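Local atomic coordinates of acyl-coenzyme A oxidase 3 (Yarrowia lipolytica, PDB entry 5YS9), a protein that oxidises acyl-CoA to trans-2-enoyl-CoA with the help of FAD and passes the electrons to oxygen, yielding hydrogen peroxide, in peroxisomal fatty acid beta-oxidation. Residues A[229-234]-A[243-248]; A[188-193]-A[265-270]; A[207-212]-A[234-239]. All coordinates share one frame; numbering follows the deposited sequence.

How the contacts relate
All three contacts lie within the middle, beta-rich domain of the acyl-CoA dehydrogenase type and reach one mixed sheet, 234-239 being the loop after strand 222-232. Contact 1 sits in the middle: its centre is about 9 Å from that of contact 2 and about 8 Å from that of contact 3, whereas contacts 2 and 3 are about 17 Å apart, centre to centre. Along the chain the segments run 188-193, 207-212, 229-234, 234-239, 243-248 and 265-270, so contact 2 encloses the others, while contacts 1 and 3 interlock and share R234. Strand 245-249 pairs with 262-272, and 222-232 with 210-219; contact 1 joins two strand pairs. Each also touches the second subunit, placing this region at the interface.

Contact 1 of 3, residues A[229-234]-A[243-248]; sequences FVVQLR and PGIALG
The guanidinium of R234 meets L247 on a slant, with L247 CD1 3.5 Å from R234 NH2, and the two side chains cross at about a right angle. Its N-H groups look to main-chain oxygens: NH2 bonds to A205 O and to P672 O of the second subunit, NH1 to A204 O. The second flat group, the Q232 amide, keeps its partner in plane; Q232 NE2 gives R234 O a nearly straight bond of 2.9 Å (168°), tying together the turn that ends strand 222-232. No hydrogen bond joins strands 222-232 and 245-249. Each pairs with a different strand of the mixed sheet in the middle domain, and they meet through side chains, with F266 touching both V231 and I245. I245 contributes the largest share of buried surface, closely followed by L247 and L233. A chi1 of -59° sets I245 CG1 beside the backbone N and leaves CG2 anti to that N; CG2 packs 4.0 Å from L233 CD2, the side chains crossing at roughly 90°. I245 CD1 reaches V231 CG1 at 4.1 Å, where the side chains run past each other in opposite senses. L233 CD1 and L247 CD2 approach to 4.2 Å.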
# COMPACT_ATOMS: atom_id res chain seq x y z
N PHE A 229 18.83 29.64 -10.33
CA PHE A 229 18.74 30.66 -11.42
C PHE A 229 17.32 30.70 -11.97
O PHE A 229 16.68 29.64 -12.16
CB PHE A 229 19.73 30.31 -12.58
CG PHE A 229 21.14 30.08 -12.12
CD1 PHE A 229 21.51 28.87 -11.54
CD2 PHE A 229 22.11 31.08 -12.25
CE1 PHE A 229 22.80 28.65 -11.08
CE2 PHE A 229 23.42 30.86 -11.81
CZ PHE A 229 23.76 29.65 -11.22
N VAL A 230 16.81 31.91 -12.25
CA VAL A 230 15.49 32.03 -12.88
C VAL A 230 15.71 31.91 -14.37
O VAL A 230 16.48 32.67 -14.95
CB VAL A 230 14.75 33.36 -12.56
CG1 VAL A 230 13.32 33.27 -13.08
CG2 VAL A 230 14.71 33.63 -11.08
N VAL A 231 15.02 30.96 -14.99
CA VAL A 231 15.10 30.79 -16.44
C VAL A 231 13.72 30.84 -16.98
O VAL A 231 12.85 30.07 -16.59
CB VAL A 231 15.69 29.42 -16.84
CG1 VAL A 231 15.80 29.32 -18.38
CG2 VAL A 231 17.01 29.15 -16.13
N GLN A 232 13.51 31.70 -17.94
CA GLN A 232 12.22 31.77 -18.58
C GLN A 232 12.06 30.58 -19.53
O GLN A 232 12.90 30.37 -20.40
CB GLN A 232 12.10 33.09 -19.34
CG GLN A 232 10.68 33.40 -19.75
CD GLN A 232 10.54 34.74 -20.40
OE1 GLN A 232 11.36 35.67 -20.19
NE2 GLN A 232 9.50 34.86 -21.20
N LEU A 233 10.98 29.82 -19.34
CA LEU A 233 10.70 28.61 -20.12
C LEU A 233 9.86 28.88 -21.35
O LEU A 233 10.08 28.28 -22.40
CB LEU A 233 9.92 27.62 -19.29
CG LEU A 233 10.61 26.97 -18.12
CD1 LEU A 233 9.68 25.97 -17.46
CD2 LEU A 233 11.88 26.31 -18.58
N ARG A 234 8.90 29.78 -21.24
CA ARG A 234 8.01 30.10 -22.35
C ARG A 234 7.91 31.60 -22.60
O ARG A 234 7.99 32.42 -21.69
CB ARG A 234 6.60 29.54 -22.10
CG ARG A 234 6.51 28.04 -21.89
CD ARG A 234 5.08 27.61 -21.56
NE ARG A 234 4.81 26.24 -21.95
CZ ARG A 234 4.97 25.15 -21.20
NH1 ARG A 234 5.42 25.23 -19.95
NH2 ARG A 234 4.68 23.97 -21.74
N PRO A 243 14.01 29.74 -26.88
CA PRO A 243 15.11 29.08 -27.56
C PRO A 243 15.98 28.24 -26.65
O PRO A 243 16.39 28.68 -25.59
CB PRO A 243 15.94 30.27 -28.13
CG PRO A 243 15.17 31.54 -27.84
CD PRO A 243 13.82 31.16 -27.31
N GLY A 244 16.29 27.03 -27.08
CA GLY A 244 17.17 26.15 -26.27
C GLY A 244 16.49 25.39 -25.15
O GLY A 244 17.16 24.63 -24.45
N ILE A 245 15.17 25.57 -25.00
CA ILE A 245 14.35 24.94 -23.97
C ILE A 245 13.57 23.81 -24.63
O ILE A 245 12.85 24.03 -25.59
CB ILE A 245 13.31 25.91 -23.38
CG1 ILE A 245 14.01 27.14 -22.75
CG2 ILE A 245 12.39 25.18 -22.37
CD1 ILE A 245 14.68 26.87 -21.43
N ALA A 246 13.77 22.59 -24.13
CA ALA A 246 12.95 21.49 -24.51
C ALA A 246 12.24 21.03 -23.25
O ALA A 246 12.84 20.94 -22.18
CB ALA A 246 13.82 20.39 -25.08
N LEU A 247 10.96 20.72 -23.38
CA LEU A 247 10.23 20.11 -22.31
C LEU A 247 8.97 19.38 -22.81
O LEU A 247 8.59 19.53 -23.97
CB LEU A 247 9.85 21.19 -21.29
CG LEU A 247 8.94 22.29 -21.78
CD1 LEU A 247 7.49 21.88 -21.92
CD2 LEU A 247 9.12 23.40 -20.74
N GLY A 248 8.45 18.50 -21.97
CA GLY A 248 7.32 17.67 -22.31
C GLY A 248 6.62 17.10 -21.10
O GLY A 248 7.15 17.11 -20.02

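Contact 2 of 3, residues A[188-193]-A[265-270]; sequences IINTPN and QFTNVR
F266 and I189 lie side by side and point the same way, and the phenyl group can be followed outward. F266 CB sits 3.5 Å from I189 O. At F266 CG the neighbour is I189 CG2, 3.7 Å away; this methyl stands over one ring face, displaced toward the rim, in a CH-pi contact. With I189 CG1 beside the backbone N (chi1 -48°), the CG2 branch falls anti to that N and over the ring. F266 CD1 has T191 OG1 at its edge, in the ring plane, at 3.5 Å. F266 CD2 also lies under I189 CG2, and on its other side meets I245 CD1 of adjacent strand 245-249; V231 of strand 222-232 touches this flank. T191 OG1 also accepts a nearly straight bond from F266 N (2.9 Å, 171°), and T191 N returns one to F266 O, so T191 grips this residue through side chain and backbone. On the side of N190, the amide lies almost parallel to that of N268 (planes 11° apart), and N190 OD1 takes the N268 N-H on a lone pair at 3.2 Å. Shortening N190 to an alanine takes away OD1, which is likely to leave the N268 N-H without this acceptor and the T267-N268 turn less firmly fixed. I189 and V269 form an antiparallel hydrogen-bonded pair, with I189 N to V269 O at 2.9 Å. Two residues, T267 and N268, the latter with a left-handed backbone, thus face the single N190: a bulge-like break in strand 262-272 of the antiparallel part of the acyl-CoA oxidase middle-domain sheet.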
# COMPACT_ATOMS: atom_id res chain seq x y z
N ILE A 188 25.20 30.66 -19.10
CA ILE A 188 24.77 29.64 -20.02
C ILE A 188 24.29 28.44 -19.18
O ILE A 188 25.10 27.77 -18.54
CB ILE A 188 25.91 29.19 -20.93
CG1 ILE A 188 26.47 30.39 -21.72
CG2 ILE A 188 25.42 28.09 -21.89
CD1 ILE A 188 27.59 30.01 -22.70
N ILE A 189 22.98 28.17 -19.24
CA ILE A 189 22.37 27.00 -18.61
C ILE A 189 22.37 25.82 -19.59
O ILE A 189 21.81 25.92 -20.70
CB ILE A 189 20.94 27.25 -18.16
CG1 ILE A 189 20.82 28.58 -17.35
CG2 ILE A 189 20.45 26.05 -17.36
CD1 ILE A 189 21.84 28.75 -16.23
N ASN A 190 23.00 24.70 -19.18
CA ASN A 190 23.17 23.57 -20.07
C ASN A 190 22.95 22.24 -19.37
O ASN A 190 23.45 21.98 -18.26
CB ASN A 190 24.54 23.58 -20.79
CG ASN A 190 24.57 22.64 -21.99
OD1 ASN A 190 23.88 22.86 -23.02
ND2 ASN A 190 25.33 21.55 -21.85
N THR A 191 22.20 21.38 -20.07
CA THR A 191 21.99 20.00 -19.68
C THR A 191 23.03 19.16 -20.49
O THR A 191 22.84 18.93 -21.67
CB THR A 191 20.53 19.57 -20.07
OG1 THR A 191 19.55 20.47 -19.52
CG2 THR A 191 20.26 18.14 -19.63
N PRO A 192 24.10 18.65 -19.87
CA PRO A 192 25.18 17.99 -20.68
C PRO A 192 24.87 16.62 -21.35
O PRO A 192 25.38 16.32 -22.42
CB PRO A 192 26.33 17.87 -19.69
CG PRO A 192 25.64 17.79 -18.34
CD PRO A 192 24.43 18.69 -18.43
N ASN A 193 24.06 15.82 -20.68
CA ASN A 193 23.57 14.57 -21.19
C ASN A 193 22.12 14.43 -20.79
O ASN A 193 21.63 15.15 -19.96
CB ASN A 193 24.41 13.38 -20.72
CG ASN A 193 24.25 13.10 -19.25
OD1 ASN A 193 25.01 13.58 -18.44
ND2 ASN A 193 23.27 12.30 -18.90
N GLN A 265 14.94 19.99 -20.72
CA GLN A 265 16.31 20.11 -21.13
C GLN A 265 16.59 21.55 -21.55
O GLN A 265 15.76 22.19 -22.21
CB GLN A 265 16.56 19.22 -22.30
CG GLN A 265 16.17 17.76 -22.04
CD GLN A 265 16.53 16.89 -23.17
OE1 GLN A 265 16.62 17.36 -24.27
NE2 GLN A 265 16.79 15.63 -22.91
N PHE A 266 17.78 22.04 -21.13
CA PHE A 266 18.34 23.34 -21.52
C PHE A 266 19.56 23.12 -22.39
O PHE A 266 20.45 22.39 -22.02
CB PHE A 266 18.84 24.09 -20.28
CG PHE A 266 17.83 24.21 -19.20
CD1 PHE A 266 17.69 23.19 -18.24
CD2 PHE A 266 17.05 25.34 -19.10
CE1 PHE A 266 16.75 23.30 -17.23
CE2 PHE A 266 16.10 25.45 -18.07
CZ PHE A 266 15.94 24.42 -17.16
N THR A 267 19.60 23.77 -23.52
CA THR A 267 20.75 23.68 -24.42
C THR A 267 21.23 25.10 -24.69
O THR A 267 20.54 25.90 -25.35
CB THR A 267 20.38 22.97 -25.73
OG1 THR A 267 19.70 21.73 -25.42
CG2 THR A 267 21.64 22.69 -26.57
N ASN A 268 22.35 25.43 -24.07
CA ASN A 268 23.00 26.72 -24.28
C ASN A 268 22.09 27.91 -24.13
O ASN A 268 22.16 28.86 -24.88
CB ASN A 268 23.74 26.69 -25.62
CG ASN A 268 24.75 25.54 -25.66
OD1 ASN A 268 25.58 25.40 -24.74
ND2 ASN A 268 24.63 24.68 -26.67
N VAL A 269 21.26 27.85 -23.10
CA VAL A 269 20.28 28.89 -22.84
C VAL A 269 20.99 30.06 -22.14
O VAL A 269 21.65 29.88 -21.11
CB VAL A 269 19.13 28.33 -22.00
CG1 VAL A 269 18.19 29.41 -21.53
CG2 VAL A 269 18.40 27.29 -22.80
N ARG A 270 20.84 31.23 -22.71
CA ARG A 270 21.55 32.39 -22.28
C ARG A 270 20.64 33.14 -21.33
O ARG A 270 19.51 33.44 -21.68
CB ARG A 270 21.93 33.23 -23.51
CG ARG A 270 22.99 32.58 -24.43
CD ARG A 270 24.10 33.61 -24.76
NE ARG A 270 25.22 33.15 -25.62
CZ ARG A 270 26.49 33.60 -25.57
NH1 ARG A 270 26.88 34.53 -24.69
NH2 ARG A 270 27.39 33.11 -26.41

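Contact 3 of 3, residues A[207-212]-A[234-239]; sequences SATHTA and RDVSSH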
# COMPACT_ATOMS: atom_id res chain seq x y z
N SER A 207 2.16 24.27 -17.89
CA SER A 207 1.71 25.49 -17.20
C SER A 207 2.72 26.60 -17.10
O SER A 207 2.36 27.77 -17.25
CB SER A 207 1.19 25.14 -15.80
OG SER A 207 0.64 23.84 -15.82
N ALA A 208 3.97 26.24 -16.83
CA ALA A 208 4.95 27.22 -16.34
C ALA A 208 5.56 28.07 -17.44
O ALA A 208 5.96 27.54 -18.47
CB ALA A 208 6.05 26.50 -15.61
N THR A 209 5.62 29.38 -17.20
CA THR A 209 6.36 30.32 -18.04
C THR A 209 7.82 30.48 -17.60
O THR A 209 8.69 30.80 -18.43
CB THR A 209 5.76 31.73 -17.97
OG1 THR A 209 5.78 32.20 -16.63
CG2 THR A 209 4.34 31.71 -18.45
N HIS A 210 8.06 30.31 -16.29
CA HIS A 210 9.41 30.38 -15.71
C HIS A 210 9.72 29.25 -14.75
O HIS A 210 8.83 28.58 -14.29
CB HIS A 210 9.63 31.67 -14.95
CG HIS A 210 9.50 32.91 -15.78
ND1 HIS A 210 8.30 33.32 -16.33
CD2 HIS A 210 10.40 33.88 -16.06
CE1 HIS A 210 8.48 34.46 -16.96
NE2 HIS A 210 9.75 34.82 -16.82
N THR A 211 11.01 29.05 -14.46
CA THR A 211 11.46 28.06 -13.50
C THR A 211 12.58 28.59 -12.63
O THR A 211 13.28 29.52 -12.99
CB THR A 211 11.92 26.77 -14.16
OG1 THR A 211 12.07 25.77 -13.17
CG2 THR A 211 13.26 26.95 -14.81
N ALA A 212 12.71 27.98 -11.46
CA ALA A 212 13.83 28.20 -10.58
C ALA A 212 14.74 27.00 -10.86
O ALA A 212 14.46 25.90 -10.41
CB ALA A 212 13.36 28.22 -9.15
N ARG A 234 8.90 29.78 -21.24
CA ARG A 234 8.01 30.10 -22.35
C ARG A 234 7.91 31.60 -22.60
O ARG A 234 7.99 32.42 -21.69
CB ARG A 234 6.60 29.54 -22.10
CG ARG A 234 6.51 28.04 -21.89
CD ARG A 234 5.08 27.61 -21.56
NE ARG A 234 4.81 26.24 -21.95
CZ ARG A 234 4.97 25.15 -21.20
NH1 ARG A 234 5.42 25.23 -19.95
NH2 ARG A 234 4.68 23.97 -21.74
N ASP A 235 7.74 31.94 -23.87
CA ASP A 235 7.21 33.22 -24.25
C ASP A 235 5.81 33.31 -23.61
O ASP A 235 4.95 32.45 -23.80
CB ASP A 235 7.12 33.25 -25.77
CG ASP A 235 6.45 34.45 -26.26
OD1 ASP A 235 7.12 35.49 -26.21
OD2 ASP A 235 5.27 34.36 -26.69
N VAL A 236 5.61 34.36 -22.83
CA VAL A 236 4.42 34.57 -22.01
C VAL A 236 3.15 34.73 -22.88
O VAL A 236 2.11 34.14 -22.67
CB VAL A 236 4.71 35.82 -21.10
CG1 VAL A 236 3.49 36.68 -20.85
CG2 VAL A 236 5.33 35.38 -19.79
N SER A 237 3.32 35.56 -23.88
CA SER A 237 2.32 35.85 -24.88
C SER A 237 1.68 34.61 -25.56
O SER A 237 0.49 34.49 -25.61
CB SER A 237 2.99 36.75 -25.93
OG SER A 237 2.05 37.32 -26.75
N SER A 238 2.49 33.71 -26.09
CA SER A 238 2.01 32.59 -26.89
C SER A 238 2.11 31.20 -26.18
O SER A 238 1.61 30.21 -26.70
CB SER A 238 2.85 32.55 -28.16
OG SER A 238 4.19 32.17 -27.83
N HIS A 239 2.80 31.15 -25.03
CA HIS A 239 3.12 29.91 -24.33
C HIS A 239 4.08 29.02 -25.12
O HIS A 239 4.23 27.84 -24.79
CB HIS A 239 1.83 29.15 -23.94
CG HIS A 239 1.76 28.77 -22.49
ND1 HIS A 239 1.56 27.47 -22.06
CD2 HIS A 239 1.88 29.53 -21.38
CE1 HIS A 239 1.53 27.46 -20.74
NE2 HIS A 239 1.74 28.69 -20.31
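R234 runs out beside the main chain of 207-209, its backbone N bonding to T209 O (3.0 Å) and its guanidinium turned so that A208 O lies in its plane. The chain, extended from CG to NE, carries R234 NH1 to A208 O, where the bond is short and nearly straight (2.8 Å, 167°), with CD 3.2 Å from A208 O on the way. The aliphatic part of R234 also covers H239: CD stands 3.5 Å above the imidazole plane, over the ring centre. The edge of the same ring faces S207 O, to which H239 NE2 gives a weak bond. H239 further meets Y677 of the second subunit, their planes about 30° apart. On the other flank, V236 and T209 pass each other at a slant, CG2 to CG2 at 4.0 Å, and V236 CG2 also lies near the edge of the H210 ring. H210 is held in turn by an in-plane bond between ND1 and T209 OG1 (2.8 Å), and F156 stacks on it. Within the loop, D235 OD2 accepts from S238 N, an Asx motif, and from S238 OG on the opposite face of its plane. Of three successive carbonyls, S207 O thus takes a weak bond, T209 O a backbone N-H and A208 O the guanidinium, whose buried charge is probably stabilised by the carbonyl dipoles of A208, A204 and A205.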